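Local coordinates for stress response kinase A (Escherichia coli, PDB 1ZYL), which phosphorylates itself and probably other proteins on serine and threonine, using ATP and magnesium, and protects the bacterium against stress, at residues A[6-11]-A[286-291]; A[54-59]-A[99-104]; A[86-91]-A[105-110]. All coordinates share one frame; numbering follows the deposited sequence.

Contact 1 (A[6-11]-A[286-291]); sequences FTFQTL and ADPAFP
Pro-288 sets its CD carbon squarely over the ring of Phe-8, and this CH-pi contact is the dense centre of the meeting between 6-11 and 286-291. CD stands 3.5 Å from the ring centroid and only 2° off the normal, and the two side chains cross at about a right angle. Thr-10 N lies near the opposite face, offset toward the rim, so the ring has Pro-288 on one side and the backbone of its own segment on the other. The first torsion of Phe-8 puts the ring there: CG stands anti to the backbone N (chi1 162°), which carries the phenyl over the turn at 287-288. Asp-287 adds a more oblique neighbour, its OD2 lying 3.7 Å from CD2 of Phe-8, with carboxylate and ring planes 57° apart.

Away from the ring the packing thins. CB of Ala-286 comes no nearer than 3.8 Å to the carbonyl O of Phe-6, and the carbonyl O of Ala-286 lies 3.5 Å from CB of Phe-8; Ala-286 and Phe-8 are both exposed. No hydrogen bond joins the two segments.

Asp-287 finds its polar partners outside segment 6-11. Its OD1 accepts from Ala-289 N at 2.9 Å through the anti lone pair, capping the start of helix 289-293, while OD2 forms a long, weak ion pair with Arg-58, which also meets the Phe-6 ring in a cation-pi contact. The contact thus joins the N-terminal arm to the turn into that helix mainly by apolar and CH-pi packing, with no hydrogen bond across.

Contact 2 (A[54-59]-A[99-104]); sequences VKFYRP and QGFYFA
Phe-56 and Phe-103 reach the same side of the sheet by different first torsions: CG of Phe-56 stands anti to the carbonyl carbon (chi1 -83°), whereas CG of Phe-103 lies between backbone N and carbonyl carbon (chi1 64°). The result is an offset stack of nearly parallel rings, their planes 6° apart and their centroids separated by 4.8 Å. The offset is large enough that CB of Phe-103, rather than its ring, sits over the centre of the Phe-56 phenyl, 3.8 Å from that centroid, while CZ of Phe-56 lies over the rim of the Phe-103 ring. Phe-101 meets the stack from another direction, its CB in the plane of the Phe-56 ring at the edge and 3.7 Å from CD2. At one end CG1 of Val-54 touches the edge of Phe-103; at the other, CD of Pro-59 rests obliquely against the ring of Phe-101.

The backbones beneath run antiparallel. Lys-55 N donates to Ala-104 O at 2.9 Å, and Ala-104 N returns a bond to Lys-55 O at 3.1 Å, which marks a hydrogen-bonded pair. Farther along, the bond from Tyr-57 N to Tyr-102 O is weak. On the face opposite the phenylalanines, CE2 of Tyr-57 lies 4.1 Å from CB of Ala-104, and the amine of Lys-55 forms a long, weak ion pair with Asp-217, an inferred magnesium ligand.

Strands 52-57 and 101-107 are thus adjacent members of the five-stranded antiparallel sheet, characteristic of the kinase-like N-terminal lobe. Helix 13-22 covers the phenylalanine face through Ile-16 and Ala-19, helix 64-79 packs on the tyrosine face through Ile-67 and His-71, and strands 40-44 and 96-98 continue the sheet on either side.

Contact 3 (A[86-91]-A[105-110]); sequences APVAFN and VFPSVG
A single hydrogen bond ties 86-91 to strand 101-107: Val-88 N donates to Val-105 O at 2.8 Å, almost straight at 172°. The same oxygen receives a CA-H...O contact from Pro-87 CA, 3.4 Å away.

A CH-pi contact joins Pro-87 to Phe-106: CB of the proline lies over one face of the ring, displaced toward the rim and 3.5 Å from CE2. With CG anti to its carbonyl carbon (chi1 -57°), Phe-106 swings its phenyl across to the proline. An alanine in place of Phe-106 would remove this ring and is likely to leave CB of Pro-87 without the aromatic face it packs on.

Other contacts are apolar. CE2 of Phe-90 meets CG2 of Val-105 at 3.6 Å, the two side chains crossing at roughly a right angle, and CG2 of Val-88 lies 4.1 Å from CG of Pro-107. The carbonyl O of Ala-86 also lies against CD of Pro-107, at 3.3 Å.

Pro-87 also packs on His-71 and Ala-74 of helix 64-79, wedging the loop between helix and sheet. Pro-87 has no N-H to give, and the one hydrogen bond across comes from Val-88 N; the remainder is largely hydrophobic packing.

Contact 1 lies at the surface, whereas contacts 2 and 3 are partly buried and share strand 101-107. Contact 2 pairs it with strand 52-57 through regular sheet bonding and stacked rings; contact 3 holds the loop 86-91 to the next part of the strand with one bond and proline-aromatic packing. They meet at several points, among them Tyr-57 OH and Phe-106 CZ, 3.6 Å apart. Contact 1 reaches contact 2 through Leu-11 against Phe-56, Gln-9 against Pro-59 and the long, weak ion pair of Asp-287 with Arg-58, but does not touch contact 3. Backbone bonding therefore accompanies the sheet, while across contact 1 itself the segments meet by packing without a hydrogen bond.

Contact 1 (A[6-11]-A[286-291])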
ATOM      1  N   PHE A   6       5.958 -12.219  12.300  1.00 44.42           N
ATOM      2  CA  PHE A   6       4.665 -12.822  12.586  1.00 43.84           C
ATOM      3  C   PHE A   6       4.728 -14.321  12.829  1.00 43.47           C
ATOM      4  O   PHE A   6       5.576 -15.020  12.276  1.00 44.59           O
ATOM      5  CB  PHE A   6       3.686 -12.574  11.429  1.00 42.67           C
ATOM      6  CG  PHE A   6       3.354 -11.136  11.217  1.00 41.42           C
ATOM      7  CD1 PHE A   6       4.274 -10.276  10.633  1.00 41.42           C
ATOM      8  CD2 PHE A   6       2.127 -10.631  11.630  1.00 42.65           C
ATOM      9  CE1 PHE A   6       3.982  -8.931  10.463  1.00 41.97           C
ATOM     10  CE2 PHE A   6       1.821  -9.286  11.467  1.00 42.80           C
ATOM     11  CZ  PHE A   6       2.754  -8.432  10.881  1.00 42.26           C
ATOM     12  N   THR A   7       3.820 -14.806  13.668  1.00 42.50           N
ATOM     13  CA  THR A   7       3.719 -16.228  13.933  1.00 42.73           C
ATOM     14  C   THR A   7       2.452 -16.620  13.173  1.00 44.08           C
ATOM     15  O   THR A   7       1.346 -16.552  13.713  1.00 44.47           O
ATOM     16  CB  THR A   7       3.526 -16.537  15.424  1.00 40.75           C
ATOM     17  OG1 THR A   7       2.246 -16.063  15.839  1.00 43.25           O
ATOM     18  CG2 THR A   7       4.595 -15.858  16.260  1.00 41.88           C
ATOM     19  N   PHE A   8       2.618 -17.002  11.910  1.00 43.89           N
ATOM     20  CA  PHE A   8       1.491 -17.382  11.074  1.00 43.69           C
ATOM     21  C   PHE A   8       0.495 -18.318  11.732  1.00 45.78           C
ATOM     22  O   PHE A   8       0.845 -19.415  12.169  1.00 46.90           O
ATOM     23  CB  PHE A   8       1.979 -18.019   9.778  1.00 40.03           C
ATOM     24  CG  PHE A   8       0.925 -18.822   9.064  1.00 36.03           C
ATOM     25  CD1 PHE A   8       0.734 -20.173   9.366  1.00 33.72           C
ATOM     26  CD2 PHE A   8       0.127 -18.235   8.087  1.00 33.78           C
ATOM     27  CE1 PHE A   8      -0.233 -20.930   8.705  1.00 31.18           C
ATOM     28  CE2 PHE A   8      -0.842 -18.983   7.420  1.00 32.46           C
ATOM     29  CZ  PHE A   8      -1.020 -20.337   7.733  1.00 31.65           C
ATOM     30  N   GLN A   9      -0.754 -17.875  11.786  1.00 47.17           N
ATOM     31  CA  GLN A   9      -1.829 -18.673  12.350  1.00 49.86           C
ATOM     32  C   GLN A   9      -2.796 -18.956  11.210  1.00 50.07           C
ATOM     33  O   GLN A   9      -3.345 -18.026  10.612  1.00 50.53           O
ATOM     34  CB  GLN A   9      -2.530 -17.919  13.486  1.00 51.56           C
ATOM     35  CG  GLN A   9      -2.564 -16.401  13.330  1.00 55.63           C
ATOM     36  CD  GLN A   9      -1.565 -15.678  14.240  1.00 56.94           C
ATOM     37  OE1 GLN A   9      -1.564 -15.876  15.458  1.00 56.15           O
ATOM     38  NE2 GLN A   9      -0.720 -14.831  13.650  1.00 55.92           N
ATOM     39  N   THR A  10      -2.988 -20.239  10.902  1.00 49.87           N
ATOM     40  CA  THR A  10      -3.868 -20.653   9.809  1.00 48.99           C
ATOM     41  C   THR A  10      -5.353 -20.363  10.055  1.00 50.74           C
ATOM     42  O   THR A  10      -5.799 -20.223  11.202  1.00 50.52           O
ATOM     43  CB  THR A  10      -3.700 -22.167   9.502  1.00 46.86           C
ATOM     44  OG1 THR A  10      -4.499 -22.527   8.365  1.00 41.23           O
ATOM     45  CG2 THR A  10      -4.110 -23.002  10.708  1.00 44.56           C
ATOM     46  N   LEU A  11      -6.114 -20.274   8.969  1.00 51.53           N
ATOM     47  CA  LEU A  11      -7.537 -20.004   9.073  1.00 53.50           C
ATOM     48  C   LEU A  11      -8.312 -20.883   8.099  1.00 54.49           C
ATOM     49  O   LEU A  11      -8.436 -20.562   6.915  1.00 55.14           O
ATOM     50  CB  LEU A  11      -7.813 -18.526   8.786  1.00 54.61           C
ATOM     51  CG  LEU A  11      -9.090 -17.929   9.394  1.00 54.46           C
ATOM     52  CD1 LEU A  11      -9.042 -18.050  10.908  1.00 52.65           C
ATOM     53  CD2 LEU A  11      -9.213 -16.471   8.993  1.00 54.64           C
ATOM     54  N   ALA A 286       7.077 -16.862   7.867  1.00 22.72           N
ATOM     55  CA  ALA A 286       6.511 -18.085   8.447  1.00 25.00           C
ATOM     56  C   ALA A 286       5.167 -18.444   7.813  1.00 25.53           C
ATOM     57  O   ALA A 286       4.600 -19.496   8.085  1.00 25.88           O
ATOM     58  CB  ALA A 286       6.349 -17.931   9.955  1.00 25.37           C
ATOM     59  N   ASP A 287       4.663 -17.547   6.977  1.00 25.66           N
ATOM     60  CA  ASP A 287       3.410 -17.755   6.276  1.00 25.56           C
ATOM     61  C   ASP A 287       3.791 -18.569   5.052  1.00 26.17           C
ATOM     62  O   ASP A 287       4.576 -18.112   4.223  1.00 27.02           O
ATOM     63  CB  ASP A 287       2.832 -16.407   5.838  1.00 27.35           C
ATOM     64  CG  ASP A 287       1.508 -16.541   5.114  1.00 28.68           C
ATOM     65  OD1 ASP A 287       1.395 -17.428   4.246  1.00 29.12           O
ATOM     66  OD2 ASP A 287       0.583 -15.753   5.403  1.00 30.80           O
ATOM     67  N   PRO A 288       3.244 -19.788   4.920  1.00 25.75           N
ATOM     68  CA  PRO A 288       3.523 -20.685   3.791  1.00 24.41           C
ATOM     69  C   PRO A 288       3.541 -19.978   2.445  1.00 24.29           C
ATOM     70  O   PRO A 288       4.411 -20.221   1.611  1.00 25.49           O
ATOM     71  CB  PRO A 288       2.401 -21.702   3.884  1.00 24.80           C
ATOM     72  CG  PRO A 288       2.196 -21.818   5.368  1.00 25.07           C
ATOM     73  CD  PRO A 288       2.248 -20.380   5.831  1.00 25.07           C
ATOM     74  N   ALA A 289       2.577 -19.090   2.248  1.00 24.14           N
ATOM     75  CA  ALA A 289       2.441 -18.333   1.006  1.00 24.57           C
ATOM     76  C   ALA A 289       3.673 -17.534   0.548  1.00 25.51           C
ATOM     77  O   ALA A 289       3.863 -17.327  -0.651  1.00 25.04           O
ATOM     78  CB  ALA A 289       1.249 -17.409   1.116  1.00 22.32           C
ATOM     79  N   PHE A 290       4.508 -17.081   1.479  1.00 25.10           N
ATOM     80  CA  PHE A 290       5.679 -16.307   1.095  1.00 25.21           C
ATOM     81  C   PHE A 290       6.865 -17.129   0.571  1.00 25.10           C
ATOM     82  O   PHE A 290       7.602 -16.665  -0.292  1.00 23.88           O
ATOM     83  CB  PHE A 290       6.085 -15.381   2.242  1.00 25.47           C
ATOM     84  CG  PHE A 290       5.120 -14.249   2.460  1.00 28.57           C
ATOM     85  CD1 PHE A 290       3.825 -14.497   2.908  1.00 28.45           C
ATOM     86  CD2 PHE A 290       5.479 -12.936   2.156  1.00 30.29           C
ATOM     87  CE1 PHE A 290       2.899 -13.456   3.044  1.00 28.49           C
ATOM     88  CE2 PHE A 290       4.553 -11.888   2.292  1.00 28.72           C
ATOM     89  CZ  PHE A 290       3.264 -12.153   2.735  1.00 26.51           C
ATOM     90  N   PRO A 291       7.092 -18.341   1.103  1.00 25.09           N
ATOM     91  CA  PRO A 291       8.232 -19.053   0.519  1.00 24.50           C
ATOM     92  C   PRO A 291       7.703 -19.707  -0.768  1.00 23.60           C
ATOM     93  O   PRO A 291       8.456 -20.170  -1.619  1.00 23.28           O
ATOM     94  CB  PRO A 291       8.576 -20.097   1.583  1.00 23.01           C
ATOM     95  CG  PRO A 291       8.071 -19.510   2.834  1.00 22.26           C
ATOM     96  CD  PRO A 291       6.757 -18.916   2.414  1.00 25.04           C
TER

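Contact 2 (A[54-59]-A[99-104])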
ATOM      1  N   VAL A  54     -15.068 -11.410   2.191  1.00 33.72           N
ATOM      2  CA  VAL A  54     -14.764 -11.245   3.600  1.00 33.11           C
ATOM      3  C   VAL A  54     -13.271 -11.024   3.635  1.00 32.80           C
ATOM      4  O   VAL A  54     -12.536 -11.645   2.867  1.00 32.26           O
ATOM      5  CB  VAL A  54     -15.056 -12.500   4.444  1.00 32.99           C
ATOM      6  CG1 VAL A  54     -15.628 -12.071   5.785  1.00 30.53           C
ATOM      7  CG2 VAL A  54     -15.978 -13.449   3.705  1.00 30.99           C
ATOM      8  N   LYS A  55     -12.824 -10.140   4.516  1.00 31.95           N
ATOM      9  CA  LYS A  55     -11.415  -9.857   4.627  1.00 31.57           C
ATOM     10  C   LYS A  55     -11.040 -10.124   6.064  1.00 31.74           C
ATOM     11  O   LYS A  55     -11.575  -9.489   6.974  1.00 32.82           O
ATOM     12  CB  LYS A  55     -11.139  -8.390   4.282  1.00 32.93           C
ATOM     13  CG  LYS A  55      -9.686  -8.050   3.904  1.00 33.29           C
ATOM     14  CD  LYS A  55      -9.521  -6.537   3.692  1.00 35.26           C
ATOM     15  CE  LYS A  55      -8.266  -6.171   2.873  1.00 38.30           C
ATOM     16  NZ  LYS A  55      -8.425  -6.321   1.380  1.00 37.62           N
ATOM     17  N   PHE A  56     -10.147 -11.085   6.276  1.00 30.40           N
ATOM     18  CA  PHE A  56      -9.697 -11.378   7.618  1.00 30.21           C
ATOM     19  C   PHE A  56      -8.361 -10.714   7.797  1.00 30.31           C
ATOM     20  O   PHE A  56      -7.365 -11.142   7.235  1.00 31.67           O
ATOM     21  CB  PHE A  56      -9.571 -12.876   7.854  1.00 30.78           C
ATOM     22  CG  PHE A  56     -10.861 -13.529   8.220  1.00 30.64           C
ATOM     23  CD1 PHE A  56     -11.869 -13.683   7.276  1.00 30.86           C
ATOM     24  CD2 PHE A  56     -11.078 -13.976   9.514  1.00 29.86           C
ATOM     25  CE1 PHE A  56     -13.076 -14.275   7.616  1.00 31.06           C
ATOM     26  CE2 PHE A  56     -12.280 -14.567   9.863  1.00 30.82           C
ATOM     27  CZ  PHE A  56     -13.283 -14.719   8.912  1.00 29.97           C
ATOM     28  N   TYR A  57      -8.359  -9.642   8.570  1.00 30.48           N
ATOM     29  CA  TYR A  57      -7.151  -8.894   8.831  1.00 31.36           C
ATOM     30  C   TYR A  57      -6.154  -9.789   9.543  1.00 31.71           C
ATOM     31  O   TYR A  57      -6.473 -10.390  10.563  1.00 34.01           O
ATOM     32  CB  TYR A  57      -7.506  -7.671   9.669  1.00 31.83           C
ATOM     33  CG  TYR A  57      -8.320  -6.658   8.889  1.00 31.97           C
ATOM     34  CD1 TYR A  57      -7.701  -5.806   7.974  1.00 30.70           C
ATOM     35  CD2 TYR A  57      -9.709  -6.571   9.040  1.00 31.82           C
ATOM     36  CE1 TYR A  57      -8.435  -4.890   7.230  1.00 31.24           C
ATOM     37  CE2 TYR A  57     -10.459  -5.649   8.290  1.00 31.35           C
ATOM     38  CZ  TYR A  57      -9.809  -4.814   7.385  1.00 30.43           C
ATOM     39  OH  TYR A  57     -10.515  -3.917   6.616  1.00 27.74           O
ATOM     40  N   ARG A  58      -4.949  -9.891   8.995  1.00 30.60           N
ATOM     41  CA  ARG A  58      -3.936 -10.741   9.600  1.00 28.09           C
ATOM     42  C   ARG A  58      -3.568 -10.255  10.998  1.00 27.38           C
ATOM     43  O   ARG A  58      -3.180  -9.100  11.201  1.00 26.85           O
ATOM     44  CB  ARG A  58      -2.685 -10.842   8.695  1.00 27.10           C
ATOM     45  CG  ARG A  58      -1.498  -9.916   9.005  1.00 23.45           C
ATOM     46  CD  ARG A  58      -0.154 -10.597   8.662  1.00 21.55           C
ATOM     47  NE  ARG A  58      -0.056 -10.998   7.254  1.00 20.94           N
ATOM     48  CZ  ARG A  58       0.542 -12.111   6.839  1.00 18.57           C
ATOM     49  NH1 ARG A  58       0.594 -12.415   5.551  1.00 15.80           N
ATOM     50  NH2 ARG A  58       1.079 -12.932   7.721  1.00 21.13           N
ATOM     51  N   PRO A  59      -3.712 -11.136  11.992  1.00 26.14           N
ATOM     52  CA  PRO A  59      -3.393 -10.798  13.378  1.00 26.78           C
ATOM     53  C   PRO A  59      -2.008 -10.186  13.523  1.00 27.77           C
ATOM     54  O   PRO A  59      -1.126 -10.430  12.707  1.00 29.27           O
ATOM     55  CB  PRO A  59      -3.526 -12.138  14.098  1.00 25.86           C
ATOM     56  CG  PRO A  59      -3.298 -13.151  13.004  1.00 25.16           C
ATOM     57  CD  PRO A  59      -4.064 -12.560  11.868  1.00 25.27           C
ATOM     58  N   GLN A  99     -13.325 -15.655  16.792  1.00 59.87           N
ATOM     59  CA  GLN A  99     -12.151 -16.330  17.314  1.00 60.41           C
ATOM     60  C   GLN A  99     -11.057 -15.288  17.563  1.00 59.45           C
ATOM     61  O   GLN A  99     -11.308 -14.248  18.184  1.00 58.78           O
ATOM     62  CB  GLN A  99     -11.683 -17.390  16.311  1.00 62.08           C
ATOM     63  CG  GLN A  99     -11.520 -18.787  16.900  1.00 66.10           C
ATOM     64  CD  GLN A  99     -12.716 -19.231  17.730  1.00 67.71           C
ATOM     65  OE1 GLN A  99     -12.908 -18.778  18.861  1.00 67.89           O
ATOM     66  NE2 GLN A  99     -13.530 -20.119  17.169  1.00 68.39           N
ATOM     67  N   GLY A 100      -9.849 -15.558  17.076  1.00 57.92           N
ATOM     68  CA  GLY A 100      -8.760 -14.618  17.276  1.00 56.62           C
ATOM     69  C   GLY A 100      -8.464 -13.786  16.045  1.00 55.69           C
ATOM     70  O   GLY A 100      -7.356 -13.281  15.878  1.00 55.79           O
ATOM     71  N   PHE A 101      -9.460 -13.637  15.179  1.00 53.73           N
ATOM     72  CA  PHE A 101      -9.289 -12.873  13.954  1.00 51.94           C
ATOM     73  C   PHE A 101     -10.363 -11.808  13.804  1.00 49.86           C
ATOM     74  O   PHE A 101     -11.531 -12.056  14.104  1.00 50.81           O
ATOM     75  CB  PHE A 101      -9.357 -13.800  12.735  1.00 53.31           C
ATOM     76  CG  PHE A 101      -8.260 -14.827  12.679  1.00 56.29           C
ATOM     77  CD1 PHE A 101      -8.095 -15.756  13.707  1.00 56.73           C
ATOM     78  CD2 PHE A 101      -7.400 -14.881  11.583  1.00 58.10           C
ATOM     79  CE1 PHE A 101      -7.090 -16.721  13.646  1.00 57.47           C
ATOM     80  CE2 PHE A 101      -6.390 -15.842  11.509  1.00 57.75           C
ATOM     81  CZ  PHE A 101      -6.235 -16.764  12.544  1.00 58.42           C
ATOM     82  N   TYR A 102      -9.958 -10.623  13.348  1.00 45.05           N
ATOM     83  CA  TYR A 102     -10.883  -9.523  13.097  1.00 39.44           C
ATOM     84  C   TYR A 102     -11.241  -9.675  11.632  1.00 37.53           C
ATOM     85  O   TYR A 102     -10.529 -10.348  10.896  1.00 37.49           O
ATOM     86  CB  TYR A 102     -10.190  -8.180  13.273  1.00 36.89           C
ATOM     87  CG  TYR A 102      -9.929  -7.766  14.692  1.00 35.19           C
ATOM     88  CD1 TYR A 102     -10.956  -7.269  15.494  1.00 34.90           C
ATOM     89  CD2 TYR A 102      -8.639  -7.795  15.213  1.00 33.12           C
ATOM     90  CE1 TYR A 102     -10.699  -6.794  16.780  1.00 34.17           C
ATOM     91  CE2 TYR A 102      -8.370  -7.325  16.494  1.00 34.15           C
ATOM     92  CZ  TYR A 102      -9.403  -6.820  17.270  1.00 34.78           C
ATOM     93  OH  TYR A 102      -9.119  -6.285  18.505  1.00 35.25           O
ATOM     94  N   PHE A 103     -12.335  -9.062  11.199  1.00 35.38           N
ATOM     95  CA  PHE A 103     -12.704  -9.145   9.795  1.00 33.91           C
ATOM     96  C   PHE A 103     -13.827  -8.194   9.445  1.00 34.37           C
ATOM     97  O   PHE A 103     -14.536  -7.707  10.325  1.00 36.66           O
ATOM     98  CB  PHE A 103     -13.107 -10.569   9.414  1.00 33.06           C
ATOM     99  CG  PHE A 103     -14.335 -11.078  10.120  1.00 32.63           C
ATOM    100  CD1 PHE A 103     -14.332 -11.303  11.491  1.00 33.63           C
ATOM    101  CD2 PHE A 103     -15.481 -11.397   9.401  1.00 32.41           C
ATOM    102  CE1 PHE A 103     -15.451 -11.845  12.131  1.00 34.16           C
ATOM    103  CE2 PHE A 103     -16.604 -11.939  10.037  1.00 31.65           C
ATOM    104  CZ  PHE A 103     -16.588 -12.163  11.398  1.00 32.03           C
ATOM    105  N   ALA A 104     -13.971  -7.929   8.150  1.00 31.92           N
ATOM    106  CA  ALA A 104     -15.003  -7.042   7.642  1.00 29.26           C
ATOM    107  C   ALA A 104     -15.515  -7.618   6.331  1.00 29.04           C
ATOM    108  O   ALA A 104     -14.878  -8.483   5.737  1.00 27.75           O
ATOM    109  CB  ALA A 104     -14.434  -5.651   7.422  1.00 27.99           C
TER

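Contact 3 (A[86-91]-A[105-110])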
ATOM      1  N   ALA A  86     -16.928   0.769   0.926  1.00 38.01           N
ATOM      2  CA  ALA A  86     -16.907   0.817   2.375  1.00 38.65           C
ATOM      3  C   ALA A  86     -17.350  -0.535   2.919  1.00 37.77           C
ATOM      4  O   ALA A  86     -18.130  -1.243   2.284  1.00 39.10           O
ATOM      5  CB  ALA A  86     -17.838   1.913   2.873  1.00 38.52           C
ATOM      6  N   PRO A  87     -16.839  -0.922   4.092  1.00 36.52           N
ATOM      7  CA  PRO A  87     -17.225  -2.207   4.679  1.00 36.30           C
ATOM      8  C   PRO A  87     -18.685  -2.154   5.130  1.00 36.99           C
ATOM      9  O   PRO A  87     -19.160  -1.100   5.551  1.00 36.50           O
ATOM     10  CB  PRO A  87     -16.262  -2.344   5.847  1.00 36.12           C
ATOM     11  CG  PRO A  87     -16.043  -0.910   6.252  1.00 35.23           C
ATOM     12  CD  PRO A  87     -15.857  -0.224   4.939  1.00 34.15           C
ATOM     13  N   VAL A  88     -19.393  -3.277   5.033  1.00 38.25           N
ATOM     14  CA  VAL A  88     -20.797  -3.337   5.443  1.00 40.77           C
ATOM     15  C   VAL A  88     -20.952  -3.326   6.960  1.00 43.22           C
ATOM     16  O   VAL A  88     -20.110  -3.854   7.684  1.00 44.83           O
ATOM     17  CB  VAL A  88     -21.483  -4.607   4.926  1.00 39.65           C
ATOM     18  CG1 VAL A  88     -22.857  -4.748   5.561  1.00 38.91           C
ATOM     19  CG2 VAL A  88     -21.604  -4.555   3.416  1.00 39.65           C
ATOM     20  N   ALA A  89     -22.037  -2.734   7.443  1.00 45.74           N
ATOM     21  CA  ALA A  89     -22.276  -2.679   8.880  1.00 48.09           C
ATOM     22  C   ALA A  89     -23.163  -3.837   9.318  1.00 49.50           C
ATOM     23  O   ALA A  89     -24.053  -4.272   8.584  1.00 48.18           O
ATOM     24  CB  ALA A  89     -22.920  -1.351   9.253  1.00 47.53           C
ATOM     25  N   PHE A  90     -22.915  -4.344  10.518  1.00 52.29           N
ATOM     26  CA  PHE A  90     -23.710  -5.452  11.020  1.00 55.22           C
ATOM     27  C   PHE A  90     -24.288  -5.227  12.406  1.00 57.06           C
ATOM     28  O   PHE A  90     -23.717  -5.656  13.412  1.00 57.39           O
ATOM     29  CB  PHE A  90     -22.892  -6.743  10.994  1.00 54.55           C
ATOM     30  CG  PHE A  90     -22.688  -7.288   9.616  1.00 55.12           C
ATOM     31  CD1 PHE A  90     -23.743  -7.877   8.929  1.00 54.23           C
ATOM     32  CD2 PHE A  90     -21.451  -7.175   8.980  1.00 55.46           C
ATOM     33  CE1 PHE A  90     -23.572  -8.345   7.625  1.00 54.54           C
ATOM     34  CE2 PHE A  90     -21.268  -7.641   7.672  1.00 54.68           C
ATOM     35  CZ  PHE A  90     -22.331  -8.226   6.994  1.00 54.18           C
ATOM     36  N   ASN A  91     -25.427  -4.541  12.435  1.00 58.34           N
ATOM     37  CA  ASN A  91     -26.153  -4.272  13.666  1.00 59.82           C
ATOM     38  C   ASN A  91     -25.276  -3.654  14.749  1.00 60.10           C
ATOM     39  O   ASN A  91     -25.327  -4.062  15.913  1.00 59.66           O
ATOM     40  CB  ASN A  91     -26.776  -5.577  14.170  1.00 61.52           C
ATOM     41  CG  ASN A  91     -27.568  -6.303  13.086  1.00 62.61           C
ATOM     42  OD1 ASN A  91     -27.928  -7.469  13.243  1.00 63.41           O
ATOM     43  ND2 ASN A  91     -27.846  -5.612  11.984  1.00 62.20           N
ATOM     44  N   VAL A 105     -16.669  -7.143   5.882  1.00 30.54           N
ATOM     45  CA  VAL A 105     -17.260  -7.629   4.643  1.00 32.57           C
ATOM     46  C   VAL A 105     -17.432  -6.465   3.681  1.00 34.21           C
ATOM     47  O   VAL A 105     -17.980  -5.431   4.050  1.00 36.60           O
ATOM     48  CB  VAL A 105     -18.638  -8.288   4.906  1.00 31.51           C
ATOM     49  CG1 VAL A 105     -19.143  -8.946   3.647  1.00 30.25           C
ATOM     50  CG2 VAL A 105     -18.521  -9.319   6.025  1.00 29.93           C
ATOM     51  N   PHE A 106     -16.961  -6.621   2.450  1.00 35.65           N
ATOM     52  CA  PHE A 106     -17.085  -5.545   1.478  1.00 38.87           C
ATOM     53  C   PHE A 106     -17.863  -5.961   0.243  1.00 41.92           C
ATOM     54  O   PHE A 106     -17.754  -7.098  -0.221  1.00 42.47           O
ATOM     55  CB  PHE A 106     -15.710  -5.044   1.020  1.00 37.78           C
ATOM     56  CG  PHE A 106     -14.828  -4.566   2.130  1.00 36.40           C
ATOM     57  CD1 PHE A 106     -14.200  -5.469   2.974  1.00 35.28           C
ATOM     58  CD2 PHE A 106     -14.613  -3.206   2.322  1.00 36.40           C
ATOM     59  CE1 PHE A 106     -13.369  -5.024   3.994  1.00 36.07           C
ATOM     60  CE2 PHE A 106     -13.784  -2.750   3.339  1.00 35.30           C
ATOM     61  CZ  PHE A 106     -13.159  -3.661   4.179  1.00 35.40           C
ATOM     62  N   PRO A 107     -18.656  -5.032  -0.314  1.00 44.25           N
ATOM     63  CA  PRO A 107     -19.466  -5.266  -1.511  1.00 45.81           C
ATOM     64  C   PRO A 107     -18.559  -5.566  -2.695  1.00 48.47           C
ATOM     65  O   PRO A 107     -17.895  -4.666  -3.202  1.00 48.50           O
ATOM     66  CB  PRO A 107     -20.198  -3.941  -1.696  1.00 44.55           C
ATOM     67  CG  PRO A 107     -20.282  -3.390  -0.307  1.00 43.91           C
ATOM     68  CD  PRO A 107     -18.926  -3.696   0.249  1.00 44.10           C
ATOM     69  N   SER A 108     -18.517  -6.819  -3.134  1.00 52.67           N
ATOM     70  CA  SER A 108     -17.674  -7.165  -4.272  1.00 56.95           C
ATOM     71  C   SER A 108     -17.925  -6.135  -5.366  1.00 60.14           C
ATOM     72  O   SER A 108     -19.025  -6.038  -5.915  1.00 60.33           O
ATOM     73  CB  SER A 108     -17.992  -8.568  -4.784  1.00 57.36           C
ATOM     74  OG  SER A 108     -17.163  -8.897  -5.884  1.00 57.61           O
ATOM     75  N   VAL A 109     -16.889  -5.360  -5.663  1.00 63.84           N
ATOM     76  CA  VAL A 109     -16.958  -4.296  -6.655  1.00 66.93           C
ATOM     77  C   VAL A 109     -17.027  -4.769  -8.110  1.00 68.13           C
ATOM     78  O   VAL A 109     -17.968  -4.430  -8.827  1.00 68.17           O
ATOM     79  CB  VAL A 109     -15.753  -3.337  -6.491  1.00 68.10           C
ATOM     80  CG1 VAL A 109     -15.883  -2.158  -7.440  1.00 68.46           C
ATOM     81  CG2 VAL A 109     -15.666  -2.859  -5.046  1.00 67.50           C
ATOM     82  N   GLY A 110     -16.037  -5.544  -8.545  1.00 69.30           N
ATOM     83  CA  GLY A 110     -16.023  -6.016  -9.920  1.00 69.61           C
ATOM     84  C   GLY A 110     -15.370  -4.982 -10.820  1.00 69.66           C
ATOM     85  O   GLY A 110     -14.892  -3.960 -10.334  1.00 70.56           O
TER